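PDB 2IMQ: nitrophorin Cim l NP from Cimex lectularius, which carries nitric oxide on a heme b group and delivers it to the victim during feeding, which widens the blood vessels. Local coordinates for residues A[144-158]-A[200-213]. Sequence-based numbering, arbitrary orientation. Where two conformers were deposited one is given.
Sequences TNTKYAYDTRLDYSK and QLKKAKEQKLFDGW
Y150 and L209 meet at the apolar centre, where the loop after strand 127-135 lies against the end of helix 201-206 in this DNase I-like beta-sandwich. L209 CA sits over the middle of the Y150 ring, a CH-pi contact 4.2 Å from the centroid, while the branching of L209 lets CD2 touch both Y150 CD2 and T144 CG2. A chi1 of -176° swings the Y150 ring away from the backbone N and brings its edge to the face of F210; this T-shaped pair has its planes at 69°. F210 suits the place because its flat face also receives Y150 CB, and its side chain touches L246 of strand 243-248, tying the contact to the sheet.

The helix closes with a Schellman motif, K208 at positive phi, which carries the chain on to L209. One turn back, small A204 lets the Y148 ring lie close: A204 CB stands over one face, 3.8 Å from Y148 CD1, and K147 CG covers the opposite face. Q200 meets that ring at its rim, its amide plane nearly perpendicular, and Q200 OE1 accepts from K147 NZ at 2.8 Å; the same oxygen takes the backbone N of R175.

At the other end, short-stemmed D155 serves donors with both oxygens. OD1 accepts from S157 N, an Asx turn, and from S157 OG. Y150 OH gives to the anti lone pair of D155 OD2 at 2.6 Å. The W213 indole, apolar but for one N-H at its edge, points NE1 at D155 OD2 from above the carboxylate plane, 3.2 Å away and fairly straight at 163°.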
ATOM      1  N   THR A 144     -11.046 -15.025   8.572  1.00 17.71           N
ATOM      2  CA  THR A 144     -11.288 -15.576   7.259  1.00 18.45           C
ATOM      3  C   THR A 144     -10.902 -17.048   7.133  1.00 17.01           C
ATOM      4  O   THR A 144     -11.193 -17.678   6.130  1.00 18.13           O
ATOM      5  CB  THR A 144     -10.501 -14.745   6.204  1.00 17.16           C
ATOM      6  OG1 THR A 144      -9.100 -14.942   6.364  1.00 17.68           O
ATOM      7  CG2 THR A 144     -10.767 -13.243   6.335  1.00 18.60           C
ATOM      8  N   ASN A 145     -10.141 -17.558   8.080  1.00 15.88           N
ATOM      9  CA  ASN A 145      -9.465 -18.854   7.934  1.00 15.69           C
ATOM     10  C   ASN A 145      -8.593 -18.943   6.690  1.00 14.72           C
ATOM     11  O   ASN A 145      -8.381 -20.038   6.177  1.00 15.46           O
ATOM     12  CB  ASN A 145     -10.396 -20.059   8.050  1.00 16.72           C
ATOM     13  CG  ASN A 145      -9.642 -21.338   8.495  1.00 15.68           C
ATOM     14  OD1 ASN A 145     -10.035 -22.479   8.133  1.00 20.62           O
ATOM     15  ND2 ASN A 145      -8.632 -21.176   9.280  1.00 16.08           N
ATOM     16  N   THR A 146      -8.066 -17.818   6.280  1.00 14.72           N
ATOM     17  CA  THR A 146      -7.030 -17.743   5.263  1.00 13.00           C
ATOM     18  C   THR A 146      -5.846 -16.977   5.786  1.00 13.72           C
ATOM     19  O   THR A 146      -5.882 -16.337   6.822  1.00 16.28           O
ATOM     20  CB  THR A 146      -7.472 -17.048   4.009  1.00 14.45           C
ATOM     21  OG1 THR A 146      -7.461 -15.606   4.180  1.00 15.00           O
ATOM     22  CG2 THR A 146      -8.817 -17.525   3.551  1.00 15.72           C
ATOM     23  N   LYS A 147      -4.759 -16.982   5.019  1.00 13.84           N
ATOM     24  CA  LYS A 147      -3.567 -16.272   5.367  1.00 14.24           C
ATOM     25  C   LYS A 147      -3.573 -14.845   4.841  1.00 13.70           C
ATOM     26  O   LYS A 147      -2.618 -14.120   5.050  1.00 14.68           O
ATOM     27  CB  LYS A 147      -2.345 -16.972   4.820  1.00 14.46           C
ATOM     28  CG  LYS A 147      -2.181 -16.854   3.306  1.00 15.50           C
ATOM     29  CD  LYS A 147      -1.012 -17.627   2.731  1.00 16.62           C
ATOM     30  CE  LYS A 147      -1.041 -17.538   1.225  1.00 19.96           C
ATOM     31  NZ  LYS A 147      -0.099 -16.566   0.774  1.00 21.16           N
ATOM     32  N   TYR A 148      -4.622 -14.468   4.119  1.00 13.03           N
ATOM     33  CA  TYR A 148      -4.597 -13.180   3.412  1.00 12.43           C
ATOM     34  C   TYR A 148      -4.914 -12.039   4.405  1.00 13.24           C
ATOM     35  O   TYR A 148      -5.695 -12.170   5.323  1.00 15.18           O
ATOM     36  CB  TYR A 148      -5.567 -13.197   2.252  1.00 13.27           C
ATOM     37  CG  TYR A 148      -5.326 -14.351   1.288  1.00 13.73           C
ATOM     38  CD1 TYR A 148      -6.290 -15.329   1.067  1.00 14.24           C
ATOM     39  CD2 TYR A 148      -4.113 -14.521   0.677  1.00 13.84           C
ATOM     40  CE1 TYR A 148      -6.056 -16.406   0.233  1.00 14.75           C
ATOM     41  CE2 TYR A 148      -3.864 -15.617  -0.145  1.00 14.31           C
ATOM     42  CZ  TYR A 148      -4.827 -16.532  -0.383  1.00 13.87           C
ATOM     43  OH  TYR A 148      -4.541 -17.604  -1.165  1.00 15.72           O
ATOM     44  N   ALA A 149      -4.311 -10.873   4.137  1.00 13.98           N
ATOM     45  CA  ALA A 149      -4.413  -9.720   5.007  1.00 13.65           C
ATOM     46  C   ALA A 149      -5.683  -8.917   4.710  1.00 14.54           C
ATOM     47  O   ALA A 149      -5.658  -7.749   4.341  1.00 15.89           O
ATOM     48  CB  ALA A 149      -3.167  -8.876   4.919  1.00 14.40           C
ATOM     49  N   TYR A 150      -6.806  -9.576   4.896  1.00 16.08           N
ATOM     50  CA  TYR A 150      -8.117  -8.990   4.768  1.00 16.78           C
ATOM     51  C   TYR A 150      -8.881  -9.154   6.094  1.00 17.70           C
ATOM     52  O   TYR A 150      -8.791 -10.201   6.747  1.00 19.40           O
ATOM     53  CB  TYR A 150      -8.947  -9.660   3.680  1.00 17.79           C
ATOM     54  CG  TYR A 150     -10.295  -9.017   3.455  1.00 17.63           C
ATOM     55  CD1 TYR A 150     -10.396  -7.917   2.671  1.00 17.98           C
ATOM     56  CD2 TYR A 150     -11.449  -9.525   4.036  1.00 19.25           C
ATOM     57  CE1 TYR A 150     -11.605  -7.298   2.477  1.00 18.58           C
ATOM     58  CE2 TYR A 150     -12.655  -8.934   3.843  1.00 20.42           C
ATOM     59  CZ  TYR A 150     -12.757  -7.830   3.035  1.00 20.46           C
ATOM     60  OH  TYR A 150     -13.970  -7.185   2.847  1.00 21.46           O
ATOM     61  N   ASP A 151      -9.617  -8.124   6.485  1.00 17.99           N
ATOM     62  CA  ASP A 151     -10.617  -8.235   7.510  1.00 18.90           C
ATOM     63  C   ASP A 151     -11.717  -7.269   7.101  1.00 19.19           C
ATOM     64  O   ASP A 151     -11.467  -6.158   6.612  1.00 18.77           O
ATOM     65  CB  ASP A 151      -9.983  -7.817   8.836  1.00 19.28           C
ATOM     66  CG  ASP A 151     -10.865  -8.082  10.051  1.00 22.99           C
ATOM     67  OD1 ASP A 151     -11.858  -7.367  10.214  1.00 25.95           O
ATOM     68  OD2 ASP A 151     -10.588  -8.979  10.868  1.00 28.18           O
ATOM     69  N   THR A 152     -12.963  -7.645   7.383  1.00 19.60           N
ATOM     70  CA  THR A 152     -14.091  -6.825   6.884  1.00 21.61           C
ATOM     71  C   THR A 152     -14.095  -5.486   7.583  1.00 21.00           C
ATOM     72  O   THR A 152     -14.589  -4.534   7.030  1.00 21.16           O
ATOM     73  CB  THR A 152     -15.422  -7.532   7.090  1.00 22.93           C
ATOM     74  OG1 THR A 152     -15.489  -7.932   8.449  1.00 28.84           O
ATOM     75  CG2 THR A 152     -15.493  -8.761   6.262  1.00 24.22           C
ATOM     76  N   ARG A 153     -13.548  -5.400   8.797  1.00 19.37           N
ATOM     77  CA  ARG A 153     -13.484  -4.146   9.536  1.00 20.75           C
ATOM     78  C   ARG A 153     -12.594  -3.106   8.896  1.00 19.92           C
ATOM     79  O   ARG A 153     -12.672  -1.937   9.201  1.00 21.49           O
ATOM     80  CB  ARG A 153     -12.977  -4.392  10.951  1.00 20.45           C
ATOM     81  CG  ARG A 153     -13.962  -5.210  11.831  1.00 23.18           C
ATOM     82  CD  ARG A 153     -13.332  -5.571  13.132  1.00 24.26           C
ATOM     83  NE  ARG A 153     -12.388  -6.684  12.986  1.00 25.00           N
ATOM     84  CZ  ARG A 153     -11.651  -7.192  13.975  1.00 27.39           C
ATOM     85  NH1 ARG A 153     -11.779  -6.717  15.205  1.00 29.26           N
ATOM     86  NH2 ARG A 153     -10.816  -8.191  13.750  1.00 27.27           N
ATOM     87  N   LEU A 154     -11.729  -3.549   7.989  1.00 19.17           N
ATOM     88  CA  LEU A 154     -10.764  -2.676   7.267  1.00 18.51           C
ATOM     89  C   LEU A 154     -11.312  -2.232   5.920  1.00 18.66           C
ATOM     90  O   LEU A 154     -10.690  -1.411   5.228  1.00 19.93           O
ATOM     91  CB  LEU A 154      -9.423  -3.390   7.099  1.00 16.84           C
ATOM     92  CG  LEU A 154      -8.713  -3.795   8.370  1.00 18.18           C
ATOM     93  CD1 LEU A 154      -7.555  -4.743   8.051  1.00 19.59           C
ATOM     94  CD2 LEU A 154      -8.193  -2.609   9.125  1.00 19.72           C
ATOM     95  N   ASP A 155     -12.506  -2.716   5.565  1.00 18.59           N
ATOM     96  CA  ASP A 155     -13.067  -2.570   4.228  1.00 19.50           C
ATOM     97  C   ASP A 155     -14.238  -1.593   4.311  1.00 20.55           C
ATOM     98  O   ASP A 155     -15.404  -1.981   4.601  1.00 20.67           O
ATOM     99  CB  ASP A 155     -13.560  -3.904   3.695  1.00 19.13           C
ATOM    100  CG  ASP A 155     -13.966  -3.842   2.272  1.00 20.05           C
ATOM    101  OD1 ASP A 155     -14.289  -2.727   1.754  1.00 20.73           O
ATOM    102  OD2 ASP A 155     -14.029  -4.887   1.592  1.00 21.62           O
ATOM    103  N   TYR A 156     -13.952  -0.324   4.001  1.00 20.72           N
ATOM    104  CA  TYR A 156     -14.934   0.749   4.103  1.00 21.83           C
ATOM    105  C   TYR A 156     -15.846   0.827   2.893  1.00 22.08           C
ATOM    106  O   TYR A 156     -16.640   1.781   2.751  1.00 24.06           O
ATOM    107  CB  TYR A 156     -14.226   2.078   4.409  1.00 21.54           C
ATOM    108  CG  TYR A 156     -13.928   2.316   5.861  1.00 22.34           C
ATOM    109  CD1 TYR A 156     -13.536   1.316   6.724  1.00 23.07           C
ATOM    110  CD2 TYR A 156     -13.988   3.591   6.360  1.00 24.33           C
ATOM    111  CE1 TYR A 156     -13.299   1.578   8.066  1.00 24.04           C
ATOM    112  CE2 TYR A 156     -13.746   3.858   7.680  1.00 23.10           C
ATOM    113  CZ  TYR A 156     -13.416   2.856   8.522  1.00 23.38           C
ATOM    114  OH  TYR A 156     -13.153   3.076   9.847  1.00 26.97           O
ATOM    115  N   SER A 157     -15.781  -0.166   2.019  1.00 22.88           N
ATOM    116  CA  SER A 157     -16.768  -0.335   0.962  1.00 25.78           C
ATOM    117  C   SER A 157     -17.944  -1.180   1.480  1.00 26.39           C
ATOM    118  O   SER A 157     -18.998  -1.201   0.837  1.00 29.55           O
ATOM    119  CB  SER A 157     -16.194  -0.982  -0.296  1.00 26.42           C
ATOM    120  OG  SER A 157     -16.020  -2.366  -0.168  1.00 25.52           O
ATOM    121  N   LYS A 158     -17.745  -1.882   2.608  1.00 27.63           N
ATOM    122  CA  LYS A 158     -18.747  -2.786   3.216  1.00 30.52           C
ATOM    123  C   LYS A 158     -19.189  -2.109   4.471  1.00 32.11           C
ATOM    124  O   LYS A 158     -19.136  -2.688   5.557  1.00 35.32           O
ATOM    125  CB  LYS A 158     -18.115  -4.110   3.585  1.00 30.28           C
ATOM    126  CG  LYS A 158     -17.876  -4.979   2.464  1.00 30.91           C
ATOM    127  CD  LYS A 158     -17.357  -6.306   2.951  1.00 32.80           C
ATOM    128  CE  LYS A 158     -17.207  -7.215   1.783  1.00 33.60           C
ATOM    129  NZ  LYS A 158     -18.537  -7.382   1.044  1.00 38.30           N
ATOM    130  N   GLN A 200      -2.435 -15.399  -6.000  1.00 12.62           N
ATOM    131  CA  GLN A 200      -3.558 -15.758  -5.087  1.00 12.51           C
ATOM    132  C   GLN A 200      -4.634 -14.690  -4.920  1.00 12.27           C
ATOM    133  O   GLN A 200      -5.633 -14.957  -4.302  1.00 13.71           O
ATOM    134  CB  GLN A 200      -2.988 -16.168  -3.738  1.00 12.14           C
ATOM    135  CG  GLN A 200      -2.226 -17.472  -3.765  1.00 12.93           C
ATOM    136  CD  GLN A 200      -1.422 -17.744  -2.561  1.00 13.62           C
ATOM    137  OE1 GLN A 200      -0.886 -16.840  -1.916  1.00 13.12           O
ATOM    138  NE2 GLN A 200      -1.217 -19.033  -2.299  1.00 16.48           N
ATOM    139  N   LEU A 201      -4.490 -13.502  -5.500  1.00 12.83           N
ATOM    140  CA  LEU A 201      -5.523 -12.491  -5.280  1.00 12.92           C
ATOM    141  C   LEU A 201      -6.850 -12.996  -5.806  1.00 13.21           C
ATOM    142  O   LEU A 201      -7.887 -12.832  -5.164  1.00 13.82           O
ATOM    143  CB  LEU A 201      -5.122 -11.153  -5.884  1.00 13.64           C
ATOM    144  CG  LEU A 201      -6.161 -10.032  -5.640  1.00 15.29           C
ATOM    145  CD1 LEU A 201      -6.322  -9.768  -4.167  1.00 17.59           C
ATOM    146  CD2 LEU A 201      -5.677  -8.791  -6.371  1.00 16.60           C
ATOM    147  N   LYS A 202      -6.878 -13.623  -6.975  1.00 14.55           N
ATOM    148  CA  LYS A 202      -8.140 -14.130  -7.493  1.00 15.40           C
ATOM    149  C   LYS A 202      -8.748 -15.206  -6.629  1.00 15.74           C
ATOM    150  O   LYS A 202      -9.951 -15.333  -6.568  1.00 17.18           O
ATOM    151  CB  LYS A 202      -7.942 -14.670  -8.908  1.00 18.36           C
ATOM    152  CG  LYS A 202      -7.029 -15.828  -9.023  1.00 20.69           C
ATOM    153  CD  LYS A 202      -6.927 -16.386 -10.485  1.00 23.17           C
ATOM    154  CE  LYS A 202      -6.141 -15.476 -11.363  1.00 22.96           C
ATOM    155  NZ  LYS A 202      -4.807 -14.940 -10.851  1.00 20.29           N
ATOM    156  N   LYS A 203      -7.896 -15.976  -5.968  1.00 15.41           N
ATOM    157  CA  LYS A 203      -8.364 -17.005  -4.995  1.00 16.29           C
ATOM    158  C   LYS A 203      -8.968 -16.362  -3.774  1.00 15.25           C
ATOM    159  O   LYS A 203     -10.046 -16.772  -3.331  1.00 17.45           O
ATOM    160  CB  LYS A 203      -7.219 -17.903  -4.588  1.00 17.24           C
ATOM    161  CG  LYS A 203      -6.580 -18.668  -5.743  1.00 20.43           C
ATOM    162  CD  LYS A 203      -5.458 -19.589  -5.151  1.00 24.67           C
ATOM    163  CE  LYS A 203      -4.740 -20.355  -6.179  1.00 29.59           C
ATOM    164  NZ  LYS A 203      -5.700 -21.389  -6.628  1.00 33.62           N
ATOM    165  N   ALA A 204      -8.332 -15.327  -3.256  1.00 14.61           N
ATOM    166  CA  ALA A 204      -8.899 -14.554  -2.175  1.00 15.22           C
ATOM    167  C   ALA A 204     -10.254 -13.982  -2.564  1.00 15.18           C
ATOM    168  O   ALA A 204     -11.214 -14.098  -1.811  1.00 15.70           O
ATOM    169  CB  ALA A 204      -7.925 -13.468  -1.774  1.00 14.25           C
ATOM    170  N   LYS A 205     -10.346 -13.426  -3.769  1.00 14.99           N
ATOM    171  CA  LYS A 205     -11.623 -12.900  -4.216  1.00 16.97           C
ATOM    172  C   LYS A 205     -12.699 -13.957  -4.407  1.00 18.35           C
ATOM    173  O   LYS A 205     -13.855 -13.690  -4.095  1.00 19.98           O
ATOM    174  CB  LYS A 205     -11.473 -12.088  -5.494  1.00 17.36           C
ATOM    175  CG  LYS A 205     -10.659 -10.860  -5.317  1.00 17.53           C
ATOM    176  CD  LYS A 205     -10.359 -10.242  -6.643  1.00 21.80           C
ATOM    177  CE  LYS A 205     -10.140  -8.832  -6.507  1.00 24.34           C
ATOM    178  NZ  LYS A 205     -10.052  -8.252  -7.928  1.00 31.80           N
ATOM    179  N   GLU A 206     -12.329 -15.144  -4.843  1.00 19.75           N
ATOM    180  CA  GLU A 206     -13.280 -16.256  -4.954  1.00 22.46           C
ATOM    181  C   GLU A 206     -13.870 -16.598  -3.591  1.00 22.08           C
ATOM    182  O   GLU A 206     -15.036 -17.021  -3.496  1.00 24.88           O
ATOM    183  CB  GLU A 206     -12.579 -17.481  -5.458  1.00 23.13           C
ATOM    184  CG  GLU A 206     -12.290 -17.464  -6.928  1.00 29.91           C
ATOM    185  CD  GLU A 206     -11.460 -18.654  -7.393  1.00 30.93           C
ATOM    186  OE1 GLU A 206     -10.968 -18.593  -8.554  1.00 42.84           O
ATOM    187  OE2 GLU A 206     -11.258 -19.627  -6.621  1.00 38.31           O
ATOM    188  N   GLN A 207     -13.052 -16.424  -2.555  1.00 22.50           N
ATOM    189  CA  GLN A 207     -13.439 -16.626  -1.139  0.50 23.25           C
ATOM    190  C   GLN A 207     -14.081 -15.403  -0.538  1.00 22.94           C
ATOM    191  O   GLN A 207     -14.288 -15.322   0.660  1.00 25.12           O
ATOM    192  CB  GLN A 207     -12.248 -16.999  -0.252  0.50 23.53           C
ATOM    193  CG  GLN A 207     -11.723 -18.398  -0.431  0.50 24.72           C
ATOM    194  CD  GLN A 207     -10.847 -18.900   0.707  0.50 24.71           C
ATOM    195  OE1 GLN A 207     -11.297 -19.091   1.876  0.50 25.89           O
ATOM    196  NE2 GLN A 207      -9.583 -19.133   0.374  0.50 25.02           N
ATOM    197  N   LYS A 208     -14.441 -14.425  -1.358  1.00 21.88           N
ATOM    198  CA  LYS A 208     -15.118 -13.211  -0.928  1.00 22.38           C
ATOM    199  C   LYS A 208     -14.297 -12.264  -0.058  1.00 22.08           C
ATOM    200  O   LYS A 208     -14.796 -11.453   0.736  1.00 24.98           O
ATOM    201  CB  LYS A 208     -16.529 -13.531  -0.321  1.00 24.53           C
ATOM    202  CG  LYS A 208     -17.380 -14.397  -1.236  1.00 28.66           C
ATOM    203  CD  LYS A 208     -17.490 -13.782  -2.601  1.00 32.16           C
ATOM    204  CE  LYS A 208     -18.539 -14.379  -3.472  1.00 33.31           C
ATOM    205  NZ  LYS A 208     -18.531 -13.703  -4.803  1.00 38.16           N
ATOM    206  N   LEU A 209     -13.005 -12.306  -0.294  1.00 18.09           N
ATOM    207  CA  LEU A 209     -12.105 -11.330   0.307  1.00 18.70           C
ATOM    208  C   LEU A 209     -11.766 -10.345  -0.825  1.00 18.74           C
ATOM    209  O   LEU A 209     -11.747 -10.666  -2.027  1.00 22.90           O
ATOM    210  CB  LEU A 209     -10.898 -12.073   0.856  1.00 17.20           C
ATOM    211  CG  LEU A 209     -11.145 -13.321   1.764  1.00 18.11           C
ATOM    212  CD1 LEU A 209      -9.831 -13.905   2.266  1.00 21.30           C
ATOM    213  CD2 LEU A 209     -12.033 -13.062   2.946  1.00 18.80           C
ATOM    214  N   PHE A 210     -11.581  -9.103  -0.453  1.00 18.70           N
ATOM    215  CA  PHE A 210     -11.230  -8.066  -1.419  1.00 20.23           C
ATOM    216  C   PHE A 210     -12.305  -7.979  -2.510  1.00 20.96           C
ATOM    217  O   PHE A 210     -11.981  -7.645  -3.664  1.00 20.59           O
ATOM    218  CB  PHE A 210      -9.812  -8.248  -1.999  1.00 17.93           C
ATOM    219  CG  PHE A 210      -8.724  -8.263  -0.974  1.00 15.46           C
ATOM    220  CD1 PHE A 210      -8.054  -9.447  -0.655  1.00 16.78           C
ATOM    221  CD2 PHE A 210      -8.354  -7.117  -0.329  1.00 17.78           C
ATOM    222  CE1 PHE A 210      -7.068  -9.415   0.306  1.00 18.89           C
ATOM    223  CE2 PHE A 210      -7.363  -7.129   0.603  1.00 18.55           C
ATOM    224  CZ  PHE A 210      -6.750  -8.260   0.926  1.00 18.86           C
ATOM    225  N   ASP A 211     -13.580  -8.257  -2.116  1.00 23.45           N
ATOM    226  CA  ASP A 211     -14.731  -8.282  -3.003  1.00 23.71           C
ATOM    227  C   ASP A 211     -14.840  -6.971  -3.732  1.00 21.94           C
ATOM    228  O   ASP A 211     -15.013  -5.966  -3.075  1.00 24.10           O
ATOM    229  CB  ASP A 211     -16.055  -8.550  -2.239  1.00 26.35           C
ATOM    230  CG  ASP A 211     -17.157  -8.977  -3.141  1.00 28.14           C
ATOM    231  OD1 ASP A 211     -18.032  -9.739  -2.709  1.00 39.96           O
ATOM    232  OD2 ASP A 211     -17.222  -8.632  -4.345  1.00 39.28           O
ATOM    233  N   GLY A 212     -14.757  -6.944  -5.087  1.00 20.76           N
ATOM    234  CA  GLY A 212     -14.990  -5.703  -5.816  1.00 20.60           C
ATOM    235  C   GLY A 212     -13.839  -4.723  -5.891  1.00 18.44           C
ATOM    236  O   GLY A 212     -13.998  -3.644  -6.447  1.00 21.23           O
ATOM    237  N   TRP A 213     -12.708  -5.090  -5.306  1.00 17.24           N
ATOM    238  CA  TRP A 213     -11.518  -4.270  -5.337  1.00 16.86           C
ATOM    239  C   TRP A 213     -10.752  -4.587  -6.594  1.00 18.04           C
ATOM    240  O   TRP A 213     -10.697  -5.743  -7.042  1.00 21.63           O
ATOM    241  CB  TRP A 213     -10.682  -4.513  -4.121  1.00 16.72           C
ATOM    242  CG  TRP A 213     -11.226  -4.008  -2.809  1.00 15.19           C
ATOM    243  CD1 TRP A 213     -12.142  -4.623  -2.012  1.00 16.34           C
ATOM    244  CD2 TRP A 213     -10.864  -2.800  -2.157  1.00 15.17           C
ATOM    245  NE1 TRP A 213     -12.408  -3.848  -0.918  1.00 16.75           N
ATOM    246  CE2 TRP A 213     -11.612  -2.721  -0.978  1.00 15.80           C
ATOM    247  CE3 TRP A 213      -9.952  -1.780  -2.448  1.00 16.39           C
ATOM    248  CZ2 TRP A 213     -11.458  -1.694  -0.070  1.00 17.37           C
ATOM    249  CZ3 TRP A 213      -9.827  -0.729  -1.596  1.00 17.03           C
ATOM    250  CH2 TRP A 213     -10.548  -0.683  -0.386  1.00 15.45           C
TER
HETATM  251  O   HOH W   1     -12.557 -16.946   3.595  1.00 44.59           O
HETATM  252  O   HOH W   2     -10.129 -20.920   4.070  1.00 27.30           O
HETATM  253  O   HOH W   3     -14.692  -8.785   0.598  1.00 29.56           O
HETATM  254  O   HOH W   4     -15.832  -5.427  -0.393  1.00 28.64           O
HETATM  255  O   HOH W   5     -18.581  -9.613  -0.111  1.00 50.71           O